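Local structure of putative type VI secretion protein (Escherichia coli, 3U66) at residues L42-R47 with A95-T100; E48-A53 with I62-F67; E105-R110 with T126-T131. The protein is probably a structural component of the type VI secretion apparatus, attached to the inner membrane, with this all-helical domain facing the cytoplasm. One frame throughout, in Å; residues are numbered along the deposited sequence.

Interaction 1 joins helix 32-52 to helix 93-98. Interaction 2 joins the later part of helix 32-52 to helix 57-76, and along the chain it is nested inside the loop closed by interaction 1. Interaction 3 follows both and joins helix 103-115 to helix 122-133. The centres of interactions 1 and 2 lie about 9 Å apart and the two contacts touch, partly through Leu64. The centre of interaction 3 is about 14 Å from that of interaction 2 and about 15 Å from that of interaction 1. It touches interaction 2 through helix 57-76 but does not touch interaction 1. Helix 57-76 thus links the contacts into one continuous packed body, within the double helical bundle of this domain.

Interaction 1 (L42-R47 with A95-T100); sequences LVKQAR and AHFFGT
Val43 and Phe97 meet from opposite directions, methyl against ring face. Val43 CG1 sits 3.7 Å from the centroid of the Phe97 ring. It stands only 8° off the ring normal, so this is a CH-pi contact over the middle of the face. The methyl is placed there by the first torsion of Val43: CG1 is anti to the backbone N (chi1 174°). Its closest ring atoms are CE2 and CZ of Phe97, and Val43 CB also approaches Phe97 CE2 at 3.9 Å.

The rim of the same ring meets two longer side chains. Lys44 crosses Phe97 at about a right angle, and the methylene Lys44 CG lies 3.9 Å from Phe97 CE1, near the ring plane. Arg47 also comes to the edge. Its NH2 is 3.8 Å from Phe97 CE1, and the guanidinium and ring planes are 55° apart. This is not a parallel stack. A bound glycerol, probably from the crystallisation liquor, lies near the Arg47 side chain.

On the face of Phe97 opposite Val43 comes its neighbour His96. His96 CD2 stands 3.4 Å above the ring plane, displaced toward the rim. Phe97 therefore lies between a methyl and an imidazole edge. No hydrogen bond joins the two segments.

The contact is partly buried packing of the short helix 93-98 on helix 32-52, whose Cys40 also touches Phe97. Next to it, Phe98 meets Tyr65 of helix 57-76 edge-to-face, and Ala46 packs on helices 57-76 and 7-24.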
loop_
_atom_site.group_PDB
_atom_site.type_symbol
_atom_site.label_atom_id
_atom_site.label_comp_id
_atom_site.label_asym_id
_atom_site.label_seq_id
_atom_site.Cartn_x
_atom_site.Cartn_y
_atom_site.Cartn_z
ATOM N N LEU A 42 0.052 0.547 -15.549
ATOM C CA LEU A 42 0.591 -0.456 -14.641
ATOM C C LEU A 42 -0.527 -1.145 -13.823
ATOM O O LEU A 42 -0.536 -2.377 -13.693
ATOM C CB LEU A 42 1.627 0.200 -13.731
ATOM C CG LEU A 42 2.990 -0.482 -13.747
ATOM C CD1 LEU A 42 4.070 0.527 -13.483
ATOM C CD2 LEU A 42 3.086 -1.647 -12.653
ATOM N N VAL A 43 -1.489 -0.342 -13.316
ATOM C CA VAL A 43 -2.654 -0.810 -12.561
ATOM C C VAL A 43 -3.531 -1.671 -13.485
ATOM O O VAL A 43 -3.932 -2.761 -13.089
ATOM C CB VAL A 43 -3.432 0.377 -11.928
ATOM C CG1 VAL A 43 -4.732 -0.077 -11.273
ATOM C CG2 VAL A 43 -2.568 1.131 -10.920
ATOM N N LYS A 44 -3.780 -1.197 -14.729
ATOM C CA LYS A 44 -4.579 -1.910 -15.732
ATOM C C LYS A 44 -3.911 -3.228 -16.148
ATOM O O LYS A 44 -4.604 -4.229 -16.323
ATOM C CB LYS A 44 -4.854 -1.020 -16.955
ATOM C CG LYS A 44 -5.828 0.133 -16.701
ATOM C CD LYS A 44 -6.617 0.515 -17.953
ATOM C CE LYS A 44 -5.876 1.422 -18.903
ATOM N NZ LYS A 44 -6.545 1.468 -20.229
ATOM N N GLN A 45 -2.564 -3.220 -16.280
ATOM C CA GLN A 45 -1.733 -4.379 -16.629
ATOM C C GLN A 45 -1.838 -5.415 -15.523
ATOM O O GLN A 45 -1.996 -6.607 -15.807
ATOM C CB GLN A 45 -0.265 -3.945 -16.840
ATOM C CG GLN A 45 0.758 -5.079 -16.932
ATOM C CD GLN A 45 0.900 -5.637 -18.318
ATOM O OE1 GLN A 45 1.424 -4.985 -19.223
ATOM N NE2 GLN A 45 0.474 -6.873 -18.504
ATOM N N ALA A 46 -1.782 -4.948 -14.261
ATOM C CA ALA A 46 -1.893 -5.800 -13.080
ATOM C C ALA A 46 -3.265 -6.469 -12.989
ATOM O O ALA A 46 -3.332 -7.662 -12.685
ATOM C CB ALA A 46 -1.586 -5.013 -11.816
ATOM N N ARG A 47 -4.341 -5.713 -13.310
ATOM C CA ARG A 47 -5.737 -6.163 -13.317
ATOM C C ARG A 47 -5.948 -7.339 -14.290
ATOM O O ARG A 47 -6.485 -8.375 -13.890
ATOM C CB ARG A 47 -6.672 -4.991 -13.672
ATOM C CG ARG A 47 -8.103 -5.156 -13.157
ATOM C CD ARG A 47 -9.144 -4.692 -14.156
ATOM N NE ARG A 47 -9.164 -3.237 -14.329
ATOM C CZ ARG A 47 -8.722 -2.597 -15.410
ATOM N NH1 ARG A 47 -8.209 -3.276 -16.430
ATOM N NH2 ARG A 47 -8.790 -1.276 -15.478
ATOM N N ALA A 95 -9.377 7.258 -6.512
ATOM C CA ALA A 95 -10.601 7.924 -6.954
ATOM C C ALA A 95 -10.925 7.504 -8.374
ATOM O O ALA A 95 -12.095 7.280 -8.682
ATOM C CB ALA A 95 -10.441 9.434 -6.863
ATOM N N HIS A 96 -9.886 7.364 -9.225
ATOM C CA HIS A 96 -10.000 6.982 -10.629
ATOM C C HIS A 96 -10.449 5.535 -10.808
ATOM O O HIS A 96 -11.365 5.272 -11.583
ATOM C CB HIS A 96 -8.685 7.265 -11.380
ATOM C CG HIS A 96 -8.703 6.854 -12.825
ATOM N ND1 HIS A 96 -9.498 7.503 -13.761
ATOM C CD2 HIS A 96 -8.021 5.863 -13.446
ATOM C CE1 HIS A 96 -9.286 6.872 -14.905
ATOM N NE2 HIS A 96 -8.402 5.883 -14.766
ATOM N N PHE A 97 -9.822 4.606 -10.076
ATOM C CA PHE A 97 -10.109 3.174 -10.153
ATOM C C PHE A 97 -11.109 2.638 -9.123
ATOM O O PHE A 97 -11.748 1.616 -9.403
ATOM C CB PHE A 97 -8.804 2.371 -10.087
ATOM C CG PHE A 97 -7.946 2.440 -11.323
ATOM C CD1 PHE A 97 -8.257 1.683 -12.449
ATOM C CD2 PHE A 97 -6.795 3.215 -11.347
ATOM C CE1 PHE A 97 -7.447 1.724 -13.584
ATOM C CE2 PHE A 97 -5.982 3.255 -12.485
ATOM C CZ PHE A 97 -6.313 2.506 -13.595
ATOM N N PHE A 98 -11.250 3.296 -7.945
ATOM C CA PHE A 98 -12.127 2.789 -6.877
ATOM C C PHE A 98 -13.237 3.698 -6.358
ATOM O O PHE A 98 -14.139 3.227 -5.663
ATOM C CB PHE A 98 -11.315 2.150 -5.725
ATOM C CG PHE A 98 -10.468 0.973 -6.159
ATOM C CD1 PHE A 98 -11.029 -0.291 -6.315
ATOM C CD2 PHE A 98 -9.115 1.134 -6.431
ATOM C CE1 PHE A 98 -10.247 -1.377 -6.726
ATOM C CE2 PHE A 98 -8.333 0.047 -6.840
ATOM C CZ PHE A 98 -8.904 -1.203 -6.979
ATOM N N GLY A 99 -13.169 4.976 -6.695
ATOM C CA GLY A 99 -14.177 5.941 -6.284
ATOM C C GLY A 99 -14.123 6.330 -4.821
ATOM O O GLY A 99 -15.168 6.494 -4.187
ATOM N N THR A 100 -12.904 6.491 -4.280
ATOM C CA THR A 100 -12.664 6.933 -2.901
ATOM C C THR A 100 -11.461 7.892 -2.831
ATOM O O THR A 100 -10.613 7.895 -3.719
ATOM C CB THR A 100 -12.580 5.743 -1.891
ATOM O OG1 THR A 100 -12.268 6.254 -0.587
ATOM C CG2 THR A 100 -11.527 4.681 -2.281
#

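Interaction 2 (E48-A53 with I62-F67); sequences EELAEA and IMLYAF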
loop_
_atom_site.group_PDB
_atom_site.type_symbol
_atom_site.label_atom_id
_atom_site.label_comp_id
_atom_site.label_asym_id
_atom_site.label_seq_id
_atom_site.Cartn_x
_atom_site.Cartn_y
_atom_site.Cartn_z
ATOM N N GLU A 48 -5.503 -7.181 -15.552
ATOM C CA GLU A 48 -5.609 -8.186 -16.613
ATOM C C GLU A 48 -4.782 -9.428 -16.287
ATOM O O GLU A 48 -5.246 -10.544 -16.523
ATOM C CB GLU A 48 -5.182 -7.592 -17.965
ATOM N N GLU A 49 -3.572 -9.237 -15.726
ATOM C CA GLU A 49 -2.661 -10.320 -15.349
ATOM C C GLU A 49 -3.172 -11.164 -14.172
ATOM O O GLU A 49 -3.124 -12.395 -14.252
ATOM C CB GLU A 49 -1.254 -9.775 -15.090
ATOM C CG GLU A 49 -0.256 -10.177 -16.158
ATOM C CD GLU A 49 1.024 -9.367 -16.229
ATOM O OE1 GLU A 49 1.662 -9.139 -15.177
ATOM O OE2 GLU A 49 1.423 -9.018 -17.361
ATOM N N LEU A 50 -3.685 -10.508 -13.102
ATOM C CA LEU A 50 -4.260 -11.181 -11.926
ATOM C C LEU A 50 -5.448 -12.054 -12.327
ATOM O O LEU A 50 -5.552 -13.189 -11.856
ATOM C CB LEU A 50 -4.681 -10.176 -10.834
ATOM C CG LEU A 50 -3.565 -9.544 -10.000
ATOM C CD1 LEU A 50 -4.040 -8.269 -9.352
ATOM C CD2 LEU A 50 -3.019 -10.509 -8.953
ATOM N N ALA A 51 -6.313 -11.537 -13.222
ATOM C CA ALA A 51 -7.468 -12.256 -13.758
ATOM C C ALA A 51 -7.023 -13.475 -14.588
ATOM O O ALA A 51 -7.625 -14.543 -14.456
ATOM C CB ALA A 51 -8.325 -11.320 -14.597
ATOM N N GLU A 52 -5.944 -13.324 -15.403
ATOM C CA GLU A 52 -5.360 -14.396 -16.227
ATOM C C GLU A 52 -4.692 -15.467 -15.355
ATOM O O GLU A 52 -4.736 -16.657 -15.685
ATOM C CB GLU A 52 -4.349 -13.829 -17.235
ATOM C CG GLU A 52 -4.978 -13.275 -18.501
ATOM N N ALA A 53 -4.104 -15.045 -14.225
ATOM C CA ALA A 53 -3.444 -15.938 -13.274
ATOM C C ALA A 53 -4.437 -16.755 -12.423
ATOM O O ALA A 53 -4.016 -17.606 -11.634
ATOM C CB ALA A 53 -2.503 -15.146 -12.383
ATOM N N ILE A 62 -8.589 -6.202 -3.783
ATOM C CA ILE A 62 -7.872 -5.813 -2.556
ATOM C C ILE A 62 -6.379 -5.549 -2.856
ATOM O O ILE A 62 -5.833 -4.524 -2.424
ATOM C CB ILE A 62 -8.156 -6.708 -1.289
ATOM C CG1 ILE A 62 -7.131 -6.506 -0.147
ATOM C CG2 ILE A 62 -8.213 -8.171 -1.619
ATOM C CD1 ILE A 62 -7.088 -5.191 0.515
HETATM N N MSE A 63 -5.749 -6.438 -3.642
HETATM C CA MSE A 63 -4.345 -6.281 -4.056
HETATM C C MSE A 63 -4.113 -4.979 -4.835
HETATM O O MSE A 63 -3.167 -4.248 -4.535
HETATM C CB MSE A 63 -3.896 -7.477 -4.894
HETATM C CG MSE A 63 -3.482 -8.674 -4.060
HETATM SE SE MSE A 63 -3.448 -10.289 -5.158
HETATM C CE MSE A 63 -1.905 -10.908 -4.731
ATOM N N LEU A 64 -5.012 -4.676 -5.798
ATOM C CA LEU A 64 -4.960 -3.465 -6.610
ATOM C C LEU A 64 -5.281 -2.210 -5.804
ATOM O O LEU A 64 -4.730 -1.146 -6.104
ATOM C CB LEU A 64 -5.885 -3.586 -7.821
ATOM C CG LEU A 64 -5.387 -4.496 -8.945
ATOM C CD1 LEU A 64 -6.545 -5.019 -9.768
ATOM C CD2 LEU A 64 -4.373 -3.780 -9.831
ATOM N N TYR A 65 -6.161 -2.335 -4.783
ATOM C CA TYR A 65 -6.546 -1.243 -3.893
ATOM C C TYR A 65 -5.331 -0.801 -3.078
ATOM O O TYR A 65 -4.987 0.382 -3.094
ATOM C CB TYR A 65 -7.695 -1.669 -2.959
ATOM C CG TYR A 65 -8.269 -0.530 -2.145
ATOM C CD1 TYR A 65 -7.788 -0.241 -0.874
ATOM C CD2 TYR A 65 -9.313 0.249 -2.643
ATOM C CE1 TYR A 65 -8.296 0.820 -0.130
ATOM C CE2 TYR A 65 -9.836 1.307 -1.905
ATOM C CZ TYR A 65 -9.318 1.595 -0.654
ATOM O OH TYR A 65 -9.814 2.641 0.078
ATOM N N ALA A 66 -4.661 -1.774 -2.408
ATOM C CA ALA A 66 -3.465 -1.553 -1.593
ATOM C C ALA A 66 -2.378 -0.909 -2.425
ATOM O O ALA A 66 -1.753 0.035 -1.953
ATOM C CB ALA A 66 -2.972 -2.865 -1.002
ATOM N N PHE A 67 -2.207 -1.359 -3.680
ATOM C CA PHE A 67 -1.220 -0.775 -4.594
ATOM C C PHE A 67 -1.542 0.669 -4.975
ATOM O O PHE A 67 -0.617 1.489 -5.015
ATOM C CB PHE A 67 -1.020 -1.630 -5.853
ATOM C CG PHE A 67 0.091 -1.118 -6.728
ATOM C CD1 PHE A 67 1.415 -1.433 -6.452
ATOM C CD2 PHE A 67 -0.183 -0.308 -7.822
ATOM C CE1 PHE A 67 2.441 -0.945 -7.252
ATOM C CE2 PHE A 67 0.848 0.184 -8.620
ATOM C CZ PHE A 67 2.150 -0.137 -8.327
#
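Leu50 meets Met63 and Leu64 in a purely apolar contact between two successive helices of an all-helical bundle, 32-52 and 57-76. Only a short connection separates these helices in the chain. The backbones are nearest at Leu50 and Met63, whose CA atoms are 9.3 Å apart. Side chains bridge the distance between them.

Leu50 has the most surface buried here, and its two methyls serve different partners. The CB of Leu50 is directed toward helix 57-76. CG is anti to the carbonyl carbon (chi1 -75°), and beyond it the side chain forks. One branch, CD2, goes to Met63. The other, CD1, goes to Leu64. The fork therefore spans two adjacent residues of the facing helix.

Met63 is a selenomethionine in this crystal. Its chain bends at the third torsion, and it passes Leu50 at a slant rather than end on. The selenium of Met63 takes the contact, 3.8 Å from Leu50 CD2. Leu64 behaves differently: it and Leu50 reach toward each other tip to tip.

All three residues are buried, and no hydrogen bond crosses between the segments. Phe13 of helix 7-24 touches both Leu50 and Met63, and Met63 also packs on Ala123 and Cys127 of helix 122-133. Leu64 rests in addition on Val43, Ala46 and Arg47 of helix 32-52. Helices 7-24 and 122-133 thus pack against the same pair.

At the tip of its other branch, Leu50 CD1 lies 4.0 Å from Leu64 CG and 4.1 Å from Leu64 CD1.

Interaction 3 (E105-R110 with T126-T131); sequences EELWER and TCLCRT
Leu107 reaches from helix 103-115 to Leu128 and Thr131, which lie one turn apart on helix 122-133. Its CB leaves the backbone in the direction of the facing helix. CG is anti to the backbone N (chi1 177°), beside the carbonyl carbon, and the two methyls branch from it. CB and CG stand back from the partners, and the two methyls make the contacts. CD1 of Leu107 lies 4.0 Å from Leu128 CD2. These two leucines slide past each other in opposite directions. CD2 of Leu107 turns to the other partner and comes 4.1 Å from Thr131 CG2, tip to tip.

This is buried helix-to-helix packing in the all-helical fold, close to the centre of the chain. It takes place between two successive helices. Phe136 in a following loop also touches Leu107, while Thr131 packs on Ala66 of helix 57-76.

Thr131 divides its branches by chemistry. CG2 is given to Leu107. OG1 turns back to its own helix and donates a hydrogen bond of 2.7 Å to Cys127 O. The bond is bent at the acceptor, with a C=O...OG1 angle of 138°, and OG1 lies 37° out of the carbonyl plane. Thr131 N bonds to the same Cys127 O at 2.8 Å, from the opposite face of that plane. The hydroxyl is thereby satisfied inside the protein. With an alanine in place of Thr131, the loss of both branches would probably open a gap beside Leu107 CD2 and leave Cys127 O without its hydroxyl donor. Phe13 and Trp17 of helix 7-24 touch the Cys127 side chain.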
loop_
_atom_site.group_PDB
_atom_site.type_symbol
_atom_site.label_atom_id
_atom_site.label_comp_id
_atom_site.label_asym_id
_atom_site.label_seq_id
_atom_site.Cartn_x
_atom_site.Cartn_y
_atom_site.Cartn_z
ATOM N N GLU A 105 -7.293 5.664 5.216
ATOM C CA GLU A 105 -8.075 5.213 6.364
ATOM C C GLU A 105 -8.665 3.813 6.138
ATOM O O GLU A 105 -8.453 2.924 6.973
ATOM C CB GLU A 105 -9.197 6.227 6.665
ATOM C CG GLU A 105 -9.737 6.173 8.084
ATOM C CD GLU A 105 -10.822 7.185 8.392
ATOM O OE1 GLU A 105 -10.591 8.396 8.171
ATOM O OE2 GLU A 105 -11.893 6.773 8.894
ATOM N N GLU A 106 -9.414 3.618 5.028
ATOM C CA GLU A 106 -10.082 2.340 4.791
ATOM C C GLU A 106 -9.224 1.141 4.392
ATOM O O GLU A 106 -9.715 0.014 4.495
ATOM C CB GLU A 106 -11.421 2.455 4.030
ATOM C CG GLU A 106 -11.355 3.084 2.655
ATOM N N LEU A 107 -7.935 1.348 4.016
ATOM C CA LEU A 107 -7.038 0.218 3.728
ATOM C C LEU A 107 -6.651 -0.486 5.043
ATOM O O LEU A 107 -6.541 -1.708 5.071
ATOM C CB LEU A 107 -5.802 0.628 2.908
ATOM C CG LEU A 107 -4.749 -0.455 2.595
ATOM C CD1 LEU A 107 -5.332 -1.602 1.747
ATOM C CD2 LEU A 107 -3.549 0.151 1.917
ATOM N N TRP A 108 -6.489 0.289 6.132
ATOM C CA TRP A 108 -6.223 -0.225 7.475
ATOM C C TRP A 108 -7.426 -1.022 7.965
ATOM O O TRP A 108 -7.254 -2.072 8.570
ATOM C CB TRP A 108 -5.894 0.919 8.452
ATOM C CG TRP A 108 -4.459 1.332 8.391
ATOM C CD1 TRP A 108 -3.965 2.503 7.899
ATOM C CD2 TRP A 108 -3.318 0.526 8.716
ATOM N NE1 TRP A 108 -2.591 2.495 7.940
ATOM C CE2 TRP A 108 -2.168 1.287 8.430
ATOM C CE3 TRP A 108 -3.160 -0.775 9.222
ATOM C CZ2 TRP A 108 -0.874 0.793 8.620
ATOM C CZ3 TRP A 108 -1.878 -1.248 9.447
ATOM C CH2 TRP A 108 -0.754 -0.465 9.159
ATOM N N GLU A 109 -8.639 -0.526 7.669
ATOM C CA GLU A 109 -9.930 -1.138 7.992
ATOM C C GLU A 109 -10.016 -2.478 7.225
ATOM O O GLU A 109 -10.454 -3.485 7.789
ATOM C CB GLU A 109 -11.054 -0.183 7.544
ATOM C CG GLU A 109 -12.398 -0.376 8.220
ATOM C CD GLU A 109 -13.493 0.586 7.788
ATOM O OE1 GLU A 109 -13.255 1.404 6.867
ATOM O OE2 GLU A 109 -14.598 0.519 8.375
ATOM N N ARG A 110 -9.518 -2.482 5.974
ATOM C CA ARG A 110 -9.477 -3.615 5.065
ATOM C C ARG A 110 -8.458 -4.670 5.492
ATOM O O ARG A 110 -8.704 -5.850 5.286
ATOM C CB ARG A 110 -9.203 -3.117 3.637
ATOM C CG ARG A 110 -9.247 -4.177 2.556
ATOM C CD ARG A 110 -10.594 -4.342 1.876
ATOM N NE ARG A 110 -11.040 -3.103 1.227
ATOM C CZ ARG A 110 -11.053 -2.866 -0.085
ATOM N NH1 ARG A 110 -10.648 -3.800 -0.931
ATOM N NH2 ARG A 110 -11.479 -1.710 -0.550
ATOM N N THR A 126 0.476 -11.157 1.411
ATOM C CA THR A 126 1.821 -10.841 0.931
ATOM C C THR A 126 1.841 -9.400 0.430
ATOM O O THR A 126 2.691 -8.617 0.858
ATOM C CB THR A 126 2.279 -11.872 -0.116
ATOM O OG1 THR A 126 2.279 -13.173 0.481
ATOM C CG2 THR A 126 3.659 -11.556 -0.702
ATOM N N CYS A 127 0.871 -9.048 -0.431
ATOM C CA CYS A 127 0.734 -7.715 -1.010
ATOM C C CYS A 127 0.517 -6.634 0.039
ATOM O O CYS A 127 1.100 -5.558 -0.082
ATOM C CB CYS A 127 -0.356 -7.708 -2.071
ATOM S SG CYS A 127 0.090 -8.622 -3.566
ATOM N N LEU A 128 -0.272 -6.940 1.089
ATOM C CA LEU A 128 -0.539 -6.033 2.204
ATOM C C LEU A 128 0.730 -5.801 3.050
ATOM O O LEU A 128 0.916 -4.709 3.602
ATOM C CB LEU A 128 -1.707 -6.546 3.069
ATOM C CG LEU A 128 -3.097 -6.561 2.414
ATOM C CD1 LEU A 128 -4.094 -7.265 3.286
ATOM C CD2 LEU A 128 -3.593 -5.155 2.085
ATOM N N CYS A 129 1.609 -6.822 3.121
ATOM C CA CYS A 129 2.888 -6.734 3.823
ATOM C C CYS A 129 3.846 -5.896 2.994
ATOM O O CYS A 129 4.553 -5.042 3.532
ATOM C CB CYS A 129 3.461 -8.123 4.104
ATOM S SG CYS A 129 2.634 -9.001 5.450
ATOM N N ARG A 130 3.853 -6.136 1.677
ATOM C CA ARG A 130 4.689 -5.409 0.725
ATOM C C ARG A 130 4.297 -3.933 0.702
ATOM O O ARG A 130 5.189 -3.079 0.666
ATOM C CB ARG A 130 4.598 -6.043 -0.675
ATOM C CG ARG A 130 5.937 -6.219 -1.388
ATOM C CD ARG A 130 6.831 -7.225 -0.696
ATOM N NE ARG A 130 7.576 -8.071 -1.626
ATOM C CZ ARG A 130 8.902 -8.115 -1.713
ATOM N NH1 ARG A 130 9.652 -7.346 -0.930
ATOM N NH2 ARG A 130 9.490 -8.919 -2.585
ATOM N N THR A 131 2.970 -3.639 0.799
ATOM C CA THR A 131 2.416 -2.285 0.831
ATOM C C THR A 131 2.985 -1.520 2.038
ATOM O O THR A 131 3.419 -0.382 1.886
ATOM C CB THR A 131 0.875 -2.339 0.778
ATOM O OG1 THR A 131 0.472 -2.973 -0.440
ATOM C CG2 THR A 131 0.224 -0.969 0.881
#